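Local coordinates for probable chemoreceptor (Methyl-accepting chemotaxis) transmembrane protein (Rhizobium meliloti, PDB 6D8V), which probably serves chemotaxis as a receptor for quaternary ammonium compounds, with a sensory domain that binds 1,1-dimethyl-prolinium, at residues 234-237 against 243-246; 56-61 against 99-104; 17-22 against 248-253; 202-205 against 209-212. All blocks are in the same frame, centred on the assembly; numbering follows the deposited sequence.

Contact 1: 234-237 against 243-246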
loop_
_atom_site.group_PDB
_atom_site.type_symbol
_atom_site.label_atom_id
_atom_site.label_comp_id
_atom_site.label_asym_id
_atom_site.label_seq_id
_atom_site.Cartn_x
_atom_site.Cartn_y
_atom_site.Cartn_z
ATOM N N ILE A 234 -17.435 -16.281 8.839
ATOM C CA ILE A 234 -17.242 -16.684 10.223
ATOM C C ILE A 234 -18.542 -16.403 10.964
ATOM O O ILE A 234 -19.003 -15.257 11.002
ATOM C CB ILE A 234 -16.061 -15.930 10.846
ATOM C CG1 ILE A 234 -14.897 -15.929 9.852
ATOM C CG2 ILE A 234 -15.636 -16.575 12.147
ATOM C CD1 ILE A 234 -13.708 -15.113 10.273
ATOM N N GLU A 235 -19.152 -17.450 11.520
ATOM C CA GLU A 235 -20.476 -17.328 12.107
ATOM C C GLU A 235 -20.392 -17.112 13.610
ATOM O O GLU A 235 -19.616 -17.772 14.305
ATOM C CB GLU A 235 -21.320 -18.567 11.810
ATOM C CG GLU A 235 -21.702 -18.740 10.353
ATOM C CD GLU A 235 -22.624 -19.926 10.126
ATOM O OE1 GLU A 235 -22.572 -20.891 10.919
ATOM O OE2 GLU A 235 -23.406 -19.883 9.154
ATOM N N ASN A 236 -21.166 -16.163 14.073
ATOM C CA ASN A 236 -21.259 -15.910 15.466
ATOM C C ASN A 236 -20.008 -15.677 16.230
ATOM O O ASN A 236 -19.519 -16.581 16.866
ATOM C CB ASN A 236 -22.115 -16.905 16.186
ATOM C CG ASN A 236 -22.994 -16.234 17.173
ATOM O OD1 ASN A 236 -22.718 -15.140 17.607
ATOM N ND2 ASN A 236 -24.071 -16.853 17.497
ATOM N N LEU A 237 -19.431 -14.496 16.092
ATOM C CA LEU A 237 -18.312 -14.150 16.932
ATOM C C LEU A 237 -18.668 -12.911 17.659
ATOM O O LEU A 237 -19.537 -12.180 17.215
ATOM C CB LEU A 237 -17.033 -13.965 16.162
ATOM C CG LEU A 237 -17.042 -13.528 14.734
ATOM C CD1 LEU A 237 -16.640 -12.102 14.749
ATOM C CD2 LEU A 237 -15.952 -14.297 14.080
ATOM N N GLU A 243 -23.150 -7.241 21.255
ATOM C CA GLU A 243 -23.943 -7.565 20.082
ATOM C C GLU A 243 -23.057 -8.507 19.371
ATOM O O GLU A 243 -21.893 -8.203 19.190
ATOM C CB GLU A 243 -24.181 -6.338 19.236
ATOM N N PRO A 244 -23.650 -9.700 18.965
ATOM C CA PRO A 244 -22.739 -10.575 18.250
ATOM C C PRO A 244 -23.079 -10.488 16.807
ATOM O O PRO A 244 -24.131 -10.020 16.440
ATOM C CB PRO A 244 -23.031 -11.943 18.834
ATOM C CG PRO A 244 -24.360 -11.842 19.487
ATOM C CD PRO A 244 -24.930 -10.529 19.107
ATOM N N PHE A 245 -22.143 -10.876 15.979
ATOM C CA PHE A 245 -22.271 -10.624 14.577
ATOM C C PHE A 245 -21.548 -11.646 13.793
ATOM O O PHE A 245 -20.917 -12.530 14.329
ATOM C CB PHE A 245 -21.765 -9.245 14.218
ATOM C CG PHE A 245 -20.369 -8.976 14.648
ATOM C CD1 PHE A 245 -20.001 -7.723 14.982
ATOM C CD2 PHE A 245 -19.440 -9.960 14.694
ATOM C CE1 PHE A 245 -18.724 -7.471 15.378
ATOM C CE2 PHE A 245 -18.172 -9.723 15.064
ATOM C CZ PHE A 245 -17.810 -8.487 15.415
ATOM N N ASP A 246 -21.679 -11.509 12.496
ATOM C CA ASP A 246 -21.008 -12.405 11.568
ATOM C C ASP A 246 -19.879 -11.664 10.863
ATOM O O ASP A 246 -19.979 -10.466 10.582
ATOM C CB ASP A 246 -21.991 -12.949 10.523
ATOM C CG ASP A 246 -23.115 -13.760 11.134
ATOM O OD1 ASP A 246 -22.825 -14.766 11.817
ATOM O OD2 ASP A 246 -24.290 -13.390 10.930
#
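Leu237 and Phe245 form an antiparallel hydrogen-bonded pair in the beta hairpin of strands 232-239 and 243-254, at the edge of the four-stranded sheet. Each donates to the other: Leu237 N reaches Phe245 O at 3.0 Å, and Phe245 N returns to Leu237 O at 3.2 Å with an almost straight N-H...O angle of 174°. One residue back, the chain turns a corner at Asn236, whose phi is positive at 53°, and a side chain takes over from the backbone as acceptor. Asn236 N donates to Asp246 OD1 at 3.1 Å, meeting it nearly end-on along the carboxylate C-O bond. The same OD1 also carries a salt bridge to Arg269, so two donors grip it. Glu4 brings its own carboxylate close to Asp246, and that crowding of negative charge would be expected to favour keeping Arg269 in place. Before the corner, Ile234 O receives a C-H...O contact from Asp246 CA at 3.5 Å. Phe245 sends its ring to the same face of the sheet as Leu237, where it also touches Asp266 and Pro268 on strand 259-268. An alanine here would probably leave the backbone pairing in place but take away the ring that packs on Asp266 and Pro268. At the exposed margin, Asn236 OD1 rests 3.4 Å from Pro244 CB.

Contact 2: 56-61 against 99-104. With PBE (1,1-dimethyl-prolinium), chain C.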
loop_
_atom_site.group_PDB
_atom_site.type_symbol
_atom_site.label_atom_id
_atom_site.label_comp_id
_atom_site.label_asym_id
_atom_site.label_seq_id
_atom_site.Cartn_x
_atom_site.Cartn_y
_atom_site.Cartn_z
ATOM N N ASN A 56 12.456 17.051 -8.824
ATOM C CA ASN A 56 11.340 17.831 -9.356
ATOM C C ASN A 56 10.238 16.921 -9.888
ATOM O O ASN A 56 9.081 17.010 -9.459
ATOM C CB ASN A 56 11.830 18.779 -10.455
ATOM C CG ASN A 56 10.725 19.690 -10.988
ATOM O OD1 ASN A 56 9.729 19.943 -10.312
ATOM N ND2 ASN A 56 10.907 20.190 -12.207
ATOM N N LEU A 57 10.586 16.024 -10.815
ATOM C CA LEU A 57 9.571 15.192 -11.456
ATOM C C LEU A 57 8.862 14.291 -10.451
ATOM O O LEU A 57 7.661 14.032 -10.584
ATOM C CB LEU A 57 10.201 14.348 -12.562
ATOM C CG LEU A 57 10.916 15.106 -13.671
ATOM C CD1 LEU A 57 11.511 14.136 -14.684
ATOM C CD2 LEU A 57 9.970 16.091 -14.341
ATOM N N LEU A 58 9.589 13.787 -9.451
ATOM C CA LEU A 58 9.004 12.840 -8.509
ATOM C C LEU A 58 7.815 13.425 -7.757
ATOM O O LEU A 58 6.975 12.669 -7.260
ATOM C CB LEU A 58 10.069 12.374 -7.518
ATOM C CG LEU A 58 10.248 10.866 -7.333
ATOM C CD1 LEU A 58 11.261 10.583 -6.230
ATOM C CD2 LEU A 58 8.927 10.197 -7.026
ATOM N N LYS A 59 7.721 14.748 -7.657
ATOM C CA LYS A 59 6.619 15.356 -6.925
ATOM C C LYS A 59 5.308 15.303 -7.698
ATOM O O LYS A 59 4.239 15.478 -7.099
ATOM C CB LYS A 59 6.972 16.804 -6.570
ATOM C CG LYS A 59 6.006 17.481 -5.614
ATOM C CD LYS A 59 6.563 18.816 -5.135
ATOM C CE LYS A 59 5.558 19.575 -4.285
ATOM N NZ LYS A 59 6.132 20.842 -3.760
ATOM N N ALA A 60 5.368 15.052 -9.012
ATOM C CA ALA A 60 4.157 15.046 -9.827
ATOM C C ALA A 60 3.162 13.996 -9.357
ATOM O O ALA A 60 1.945 14.205 -9.451
ATOM C CB ALA A 60 4.511 14.811 -11.291
ATOM N N ASN A 61 3.658 12.867 -8.843
ATOM C CA ASN A 61 2.773 11.765 -8.476
ATOM C C ASN A 61 1.885 12.103 -7.286
ATOM O O ASN A 61 0.816 11.500 -7.126
ATOM C CB ASN A 61 3.590 10.515 -8.171
ATOM C CG ASN A 61 3.600 9.534 -9.319
ATOM O OD1 ASN A 61 2.648 9.464 -10.101
ATOM N ND2 ASN A 61 4.674 8.756 -9.421
ATOM N N PHE A 99 21.324 8.202 -3.097
ATOM C CA PHE A 99 20.271 9.029 -3.684
ATOM C C PHE A 99 18.914 8.463 -3.288
ATOM O O PHE A 99 18.469 7.449 -3.827
ATOM C CB PHE A 99 20.429 9.093 -5.199
ATOM C CG PHE A 99 19.443 10.005 -5.871
ATOM C CD1 PHE A 99 19.192 11.270 -5.360
ATOM C CD2 PHE A 99 18.774 9.603 -7.017
ATOM C CE1 PHE A 99 18.287 12.115 -5.974
ATOM C CE2 PHE A 99 17.867 10.444 -7.636
ATOM C CZ PHE A 99 17.623 11.703 -7.116
ATOM N N THR A 100 18.245 9.127 -2.347
ATOM C CA THR A 100 16.977 8.652 -1.790
ATOM C C THR A 100 16.029 9.829 -1.587
ATOM O O THR A 100 15.804 10.285 -0.461
ATOM C CB THR A 100 17.206 7.903 -0.472
ATOM O OG1 THR A 100 18.101 8.654 0.358
ATOM C CG2 THR A 100 17.810 6.530 -0.730
ATOM N N PRO A 101 15.450 10.346 -2.664
ATOM C CA PRO A 101 14.450 11.411 -2.528
ATOM C C PRO A 101 13.108 10.858 -2.084
ATOM O O PRO A 101 12.731 9.731 -2.413
ATOM C CB PRO A 101 14.347 11.994 -3.945
ATOM C CG PRO A 101 15.370 11.270 -4.778
ATOM C CD PRO A 101 15.693 9.997 -4.071
ATOM N N TYR A 102 12.366 11.683 -1.345
ATOM C CA TYR A 102 11.081 11.232 -0.815
ATOM C C TYR A 102 10.165 12.428 -0.596
ATOM O O TYR A 102 10.389 13.221 0.323
ATOM C CB TYR A 102 11.282 10.458 0.479
ATOM C CG TYR A 102 9.998 9.922 1.067
ATOM C CD1 TYR A 102 8.921 9.595 0.253
ATOM C CD2 TYR A 102 9.867 9.737 2.438
ATOM C CE1 TYR A 102 7.749 9.105 0.790
ATOM C CE2 TYR A 102 8.699 9.249 2.981
ATOM C CZ TYR A 102 7.643 8.935 2.157
ATOM O OH TYR A 102 6.477 8.444 2.705
ATOM N N TRP A 103 9.127 12.537 -1.419
ATOM C CA TRP A 103 8.040 13.476 -1.177
ATOM C C TRP A 103 6.948 12.782 -0.375
ATOM O O TRP A 103 6.520 11.681 -0.727
ATOM C CB TRP A 103 7.469 14.007 -2.493
ATOM C CG TRP A 103 8.397 14.909 -3.249
ATOM C CD1 TRP A 103 9.175 14.576 -4.318
ATOM C CD2 TRP A 103 8.638 16.300 -2.995
ATOM N NE1 TRP A 103 9.885 15.671 -4.747
ATOM C CE2 TRP A 103 9.574 16.741 -3.950
ATOM C CE3 TRP A 103 8.155 17.213 -2.051
ATOM C CZ2 TRP A 103 10.036 18.054 -3.989
ATOM C CZ3 TRP A 103 8.613 18.515 -2.093
ATOM C CH2 TRP A 103 9.545 18.924 -3.055
ATOM N N SER A 104 6.502 13.429 0.700
ATOM C CA SER A 104 5.511 12.853 1.597
ATOM C C SER A 104 4.646 13.970 2.156
ATOM O O SER A 104 4.935 15.156 1.984
ATOM C CB SER A 104 6.178 12.076 2.734
ATOM O OG SER A 104 7.021 12.931 3.494
HETATM N N PBE C . 9.517 5.160 2.111
HETATM C CD PBE C . 9.555 4.348 1.088
HETATM C CA PBE C . 9.867 4.220 3.253
HETATM C CB PBE C . 11.061 3.392 2.628
HETATM C CG PBE C . 10.803 3.330 1.393
HETATM C CE PBE C . 10.519 6.233 1.937
HETATM C CF PBE C . 8.161 5.716 2.282
HETATM C C PBE C . 10.242 4.834 4.506
HETATM O O PBE C . 10.856 4.147 5.368
HETATM O OXT PBE C . 9.943 6.030 4.763
#
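Lys59 lies stretched over the indole of Trp103 where the 56-61 segment packs against strand 101-105 of the PDC (Cache) sensor domain. Its CG stands anti to the backbone N (chi1 -171°), with every later bond extended, which carries the chain across one indole face. CB starts over the five-membered ring, 3.6 Å from Trp103 NE1. CG comes next, with Trp103 CD2 at 3.9 Å. CD makes the CH-pi contact proper, 3.5 Å from the centroid of the six-membered ring of Trp103 and only 6° off its normal. CE moves on to the far rim, 3.9 Å from Trp103 CZ3, and NZ ends beside the same CZ3 atom at 3.8 Å. The bond from Trp103 NE1 to Ile55 O, in the helix before it, probably helps fix the turn of the indole. Leu58 fills in alongside, its CB by Trp103 CD1 and its CD1 4.1 Å from Pro101 CB, the two side chains crossing at about a right angle. An alanine in place of Trp103 would probably leave the Lys59 methylenes without their flat support and Ile55 O without this donor. Tyr102, between Pro101 and Trp103, turns to the other side of the strand and lines the ligand pocket, an aromatic setting well suited to a quaternary ammonium group. Ser104 CB sits over one face of the Tyr102 ring, and over the centre of the opposite face, 3.5 Å above the plane, lies methyl carbon CE of 1,1-dimethyl-prolinium.

Contact 3: 17-22 against 248-253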
loop_
_atom_site.group_PDB
_atom_site.type_symbol
_atom_site.label_atom_id
_atom_site.label_comp_id
_atom_site.label_asym_id
_atom_site.label_seq_id
_atom_site.Cartn_x
_atom_site.Cartn_y
_atom_site.Cartn_z
ATOM N N ALA A 17 -18.645 -4.406 -3.964
ATOM C CA ALA A 17 -18.559 -2.965 -4.190
ATOM C C ALA A 17 -17.288 -2.367 -3.588
ATOM O O ALA A 17 -16.628 -1.538 -4.224
ATOM C CB ALA A 17 -19.790 -2.274 -3.612
ATOM N N ILE A 18 -16.939 -2.757 -2.354
ATOM C CA ILE A 18 -15.767 -2.193 -1.687
ATOM C C ILE A 18 -14.497 -2.600 -2.409
ATOM O O ILE A 18 -13.561 -1.802 -2.546
ATOM C CB ILE A 18 -15.714 -2.632 -0.211
ATOM C CG1 ILE A 18 -16.925 -2.100 0.582
ATOM C CG2 ILE A 18 -14.364 -2.247 0.422
ATOM C CD1 ILE A 18 -17.157 -0.607 0.436
ATOM N N ALA A 19 -14.443 -3.855 -2.871
ATOM C CA ALA A 19 -13.227 -4.376 -3.481
ATOM C C ALA A 19 -12.917 -3.670 -4.796
ATOM O O ALA A 19 -11.752 -3.379 -5.092
ATOM C CB ALA A 19 -13.352 -5.887 -3.691
ATOM N N SER A 20 -13.937 -3.388 -5.606
ATOM C CA SER A 20 -13.651 -2.738 -6.883
ATOM C C SER A 20 -13.193 -1.299 -6.678
ATOM O O SER A 20 -12.418 -0.772 -7.485
ATOM C CB SER A 20 -14.867 -2.786 -7.800
ATOM O OG SER A 20 -15.799 -1.795 -7.445
ATOM N N ASP A 21 -13.653 -0.654 -5.603
ATOM C CA ASP A 21 -13.165 0.680 -5.287
ATOM C C ASP A 21 -11.714 0.643 -4.826
ATOM O O ASP A 21 -10.884 1.406 -5.335
ATOM C CB ASP A 21 -14.056 1.331 -4.234
ATOM C CG ASP A 21 -13.767 2.803 -4.069
ATOM O OD1 ASP A 21 -12.656 3.146 -3.617
ATOM O OD2 ASP A 21 -14.641 3.621 -4.419
ATOM N N ILE A 22 -11.380 -0.239 -3.877
ATOM C CA ILE A 22 -9.991 -0.358 -3.450
ATOM C C ILE A 22 -9.119 -0.800 -4.620
ATOM O O ILE A 22 -8.064 -0.214 -4.895
ATOM C CB ILE A 22 -9.868 -1.322 -2.254
ATOM C CG1 ILE A 22 -10.657 -0.790 -1.062
ATOM C CG2 ILE A 22 -8.412 -1.474 -1.845
ATOM C CD1 ILE A 22 -10.233 0.587 -0.652
ATOM N N VAL A 248 -17.814 -11.752 7.416
ATOM C CA VAL A 248 -17.655 -12.249 6.056
ATOM C C VAL A 248 -16.313 -11.768 5.524
ATOM O O VAL A 248 -15.993 -10.575 5.609
ATOM C CB VAL A 248 -18.806 -11.785 5.145
ATOM C CG1 VAL A 248 -18.508 -12.157 3.712
ATOM C CG2 VAL A 248 -20.110 -12.410 5.583
ATOM N N VAL A 249 -15.532 -12.691 4.974
ATOM C CA VAL A 249 -14.234 -12.378 4.392
ATOM C C VAL A 249 -14.345 -12.500 2.880
ATOM O O VAL A 249 -14.946 -13.449 2.363
ATOM C CB VAL A 249 -13.132 -13.295 4.958
ATOM C CG1 VAL A 249 -13.311 -13.456 6.452
ATOM C CG2 VAL A 249 -13.173 -14.640 4.288
ATOM N N TYR A 250 -13.776 -11.529 2.167
ATOM C CA TYR A 250 -13.951 -11.418 0.718
ATOM C C TYR A 250 -12.601 -11.101 0.088
ATOM O O TYR A 250 -12.180 -9.937 0.033
ATOM C CB TYR A 250 -14.991 -10.346 0.382
ATOM C CG TYR A 250 -15.474 -10.317 -1.047
ATOM C CD1 TYR A 250 -16.558 -11.097 -1.452
ATOM C CD2 TYR A 250 -14.879 -9.479 -1.987
ATOM C CE1 TYR A 250 -17.018 -11.060 -2.756
ATOM C CE2 TYR A 250 -15.333 -9.434 -3.293
ATOM C CZ TYR A 250 -16.399 -10.224 -3.678
ATOM O OH TYR A 250 -16.846 -10.176 -4.989
ATOM N N PRO A 251 -11.881 -12.121 -0.376
ATOM C CA PRO A 251 -10.637 -11.867 -1.109
ATOM C C PRO A 251 -10.920 -11.196 -2.440
ATOM O O PRO A 251 -11.983 -11.382 -3.039
ATOM C CB PRO A 251 -10.041 -13.267 -1.306
ATOM C CG PRO A 251 -11.181 -14.203 -1.143
ATOM C CD PRO A 251 -12.114 -13.558 -0.159
ATOM N N PHE A 252 -9.957 -10.395 -2.890
ATOM C CA PHE A 252 -10.047 -9.757 -4.197
ATOM C C PHE A 252 -8.644 -9.403 -4.670
ATOM O O PHE A 252 -7.832 -8.892 -3.894
ATOM C CB PHE A 252 -10.939 -8.509 -4.150
ATOM C CG PHE A 252 -10.386 -7.397 -3.305
ATOM C CD1 PHE A 252 -10.496 -7.440 -1.928
ATOM C CD2 PHE A 252 -9.759 -6.311 -3.891
ATOM C CE1 PHE A 252 -9.994 -6.426 -1.150
ATOM C CE2 PHE A 252 -9.250 -5.289 -3.119
ATOM C CZ PHE A 252 -9.373 -5.345 -1.743
ATOM N N SER A 253 -8.369 -9.678 -5.944
ATOM C CA SER A 253 -7.047 -9.450 -6.517
ATOM C C SER A 253 -6.791 -7.973 -6.783
ATOM O O SER A 253 -7.670 -7.246 -7.255
ATOM C CB SER A 253 -6.887 -10.222 -7.827
ATOM O OG SER A 253 -6.583 -11.582 -7.579
#
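Ala19 and Phe252 bring helix 17-22 onto strand 248-253, the two short axes approaching to 9.0 Å and running in the same general direction, 30° apart. The small residue does the central work. Ala19 CB presses onto one face of the Phe252 ring, 3.7 Å from its centroid and 25° off the normal, a CH-pi contact displaced toward the CG side of the ring. Phe252 CG lies between its own backbone N and carbonyl carbon (chi1 66°), which lays the ring beneath the helix with its far end under the next turn. There Ile22 CG2 meets the ring edge, 4.0 Å from Phe252 CZ. Tyr250 approaches the same methyl differently: Ala19 CB lies near the plane of the phenol, at its edge, 4.1 Å from Tyr250 CE2. One methyl is thus shared by a ring face and a ring edge. The phenol reaches across the helix, also touching Ala15 and Lys12, and its OH makes a weak hydrogen bond with Arg16. Val263 on the adjoining strand 259-268 also touches Phe252, while Val249 points to the other side of the sheet and packs on helix 219-228. The four-stranded antiparallel sheet is thereby sandwiched between the long N-terminal helix and a shorter one. That arrangement is consistent with a second, membrane-proximal PDC module of a double Cache sensor, built along the helix that also runs beside the ligand-binding module.

Contact 4: 202-205 against 209-212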
loop_
_atom_site.group_PDB
_atom_site.type_symbol
_atom_site.label_atom_id
_atom_site.label_comp_id
_atom_site.label_asym_id
_atom_site.label_seq_id
_atom_site.Cartn_x
_atom_site.Cartn_y
_atom_site.Cartn_z
ATOM N N LEU A 202 -4.992 -4.171 7.758
ATOM C CA LEU A 202 -4.813 -2.922 7.023
ATOM C C LEU A 202 -5.778 -1.847 7.498
ATOM O O LEU A 202 -5.428 -0.658 7.520
ATOM C CB LEU A 202 -5.000 -3.167 5.530
ATOM C CG LEU A 202 -3.886 -3.925 4.837
ATOM C CD1 LEU A 202 -4.162 -4.019 3.357
ATOM C CD2 LEU A 202 -2.574 -3.219 5.088
ATOM N N ALA A 203 -6.991 -2.261 7.859
ATOM C CA ALA A 203 -7.997 -1.388 8.452
ATOM C C ALA A 203 -8.729 -2.220 9.485
ATOM O O ALA A 203 -9.330 -3.241 9.133
ATOM C CB ALA A 203 -8.966 -0.833 7.392
ATOM N N ALA A 204 -8.660 -1.793 10.744
ATOM C CA ALA A 204 -9.032 -2.587 11.901
ATOM C C ALA A 204 -10.013 -1.835 12.783
ATOM O O ALA A 204 -10.265 -0.649 12.578
ATOM C CB ALA A 204 -7.787 -2.955 12.725
ATOM N N PRO A 205 -10.598 -2.520 13.767
ATOM C CA PRO A 205 -11.462 -1.824 14.736
ATOM C C PRO A 205 -10.700 -0.855 15.624
ATOM O O PRO A 205 -11.072 0.316 15.728
ATOM C CB PRO A 205 -12.067 -2.960 15.573
ATOM C CG PRO A 205 -11.918 -4.181 14.770
ATOM C CD PRO A 205 -10.763 -3.985 13.810
ATOM N N LEU A 209 -4.412 -3.033 16.355
ATOM C CA LEU A 209 -4.411 -4.235 15.521
ATOM C C LEU A 209 -3.708 -4.060 14.181
ATOM O O LEU A 209 -3.425 -5.063 13.518
ATOM C CB LEU A 209 -5.845 -4.708 15.258
ATOM C CG LEU A 209 -6.536 -5.414 16.428
ATOM C CD1 LEU A 209 -8.001 -5.720 16.125
ATOM C CD2 LEU A 209 -5.794 -6.693 16.769
ATOM N N LEU A 210 -3.422 -2.836 13.755
ATOM C CA LEU A 210 -2.879 -2.657 12.416
ATOM C C LEU A 210 -1.518 -3.329 12.281
ATOM O O LEU A 210 -0.711 -3.332 13.215
ATOM C CB LEU A 210 -2.770 -1.175 12.077
ATOM C CG LEU A 210 -4.139 -0.507 11.988
ATOM C CD1 LEU A 210 -4.025 0.999 11.874
ATOM C CD2 LEU A 210 -4.887 -1.079 10.814
ATOM N N MET A 211 -1.279 -3.918 11.106
ATOM C CA MET A 211 0.021 -4.488 10.775
ATOM C C MET A 211 0.232 -5.837 11.456
ATOM O O MET A 211 1.191 -6.555 11.143
ATOM C CB MET A 211 1.136 -3.517 11.171
ATOM C CG MET A 211 1.454 -2.459 10.135
ATOM S SD MET A 211 2.799 -1.383 10.662
ATOM C CE MET A 211 4.039 -2.596 11.101
ATOM N N LYS A 212 -0.631 -6.175 12.409
ATOM C CA LYS A 212 -0.585 -7.475 13.062
ATOM C C LYS A 212 -1.388 -8.495 12.264
ATOM O O LYS A 212 -2.295 -8.140 11.506
ATOM C CB LYS A 212 -1.123 -7.384 14.487
ATOM C CG LYS A 212 -0.333 -6.444 15.370
ATOM C CD LYS A 212 -0.724 -6.599 16.839
ATOM C CE LYS A 212 0.165 -5.776 17.781
ATOM N NZ LYS A 212 -0.081 -4.312 17.696
#
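Leu210 lays one methyl of its isopropyl end, CD2, against the backbone of 202-204, and this is the tight end of the contact. Its CG stands anti to the carbonyl carbon (chi1 -66°), and CD2 ends 3.4 Å from Leu202 O while also lying against Ala204 CB at 3.9 Å. Ala204 points straight across, its CB meeting Leu209 CB at 3.6 Å, so the alanine methyl touches both leucines of the facing segment. Leu202 and Ala203 turn the other way: together they face Leu194 in a classic beta bulge, and their side chains pack on helix 174-183. Toward Pro205 the fit slackens. There Leu209 CD1 and Pro205 CD approach to 4.0 Å, with the two side chains obliquely placed. The other flank is more open: Lys212 is exposed, while Met211 still touches Pro139. Residues 209-212 form a type II beta turn closed by Lys212 N donating to Leu209 O at 3.2 Å, and this turn carries Met211 and Lys212 off from the facing segment. The lysine folds back at its tip, NZ bonding to Glu208 O just before the turn. Backbone hydrogen bonds of Met211 and Lys212 with Trp201 tie the turn down beside the contact rather than through it. The side chains that meet are all apolar, which suggests that methyl and methylene packing largely sets the spacing, with hydrogen bonding left to the turn and Trp201.

Contacts 1 and 3 share strand 243-254 and lie 20 Å apart by their centres, meeting where Ile234 CD1 packs 4.2 Å from Val249 CG1. Contact 4 belongs to the same half of the molecule, in the long loop between strand 191-195 and helix 219-228; its centre is 16 Å from that of contact 3, though their nearest atoms stay about 7 Å apart. Contact 2 stands alone at the 1,1-dimethyl-prolinium pocket, its centre 45 Å from that of contact 1 and across the chain's centre from it. Contact 3 bridges the ends of the sequence, so the other three all nest within the loop it closes.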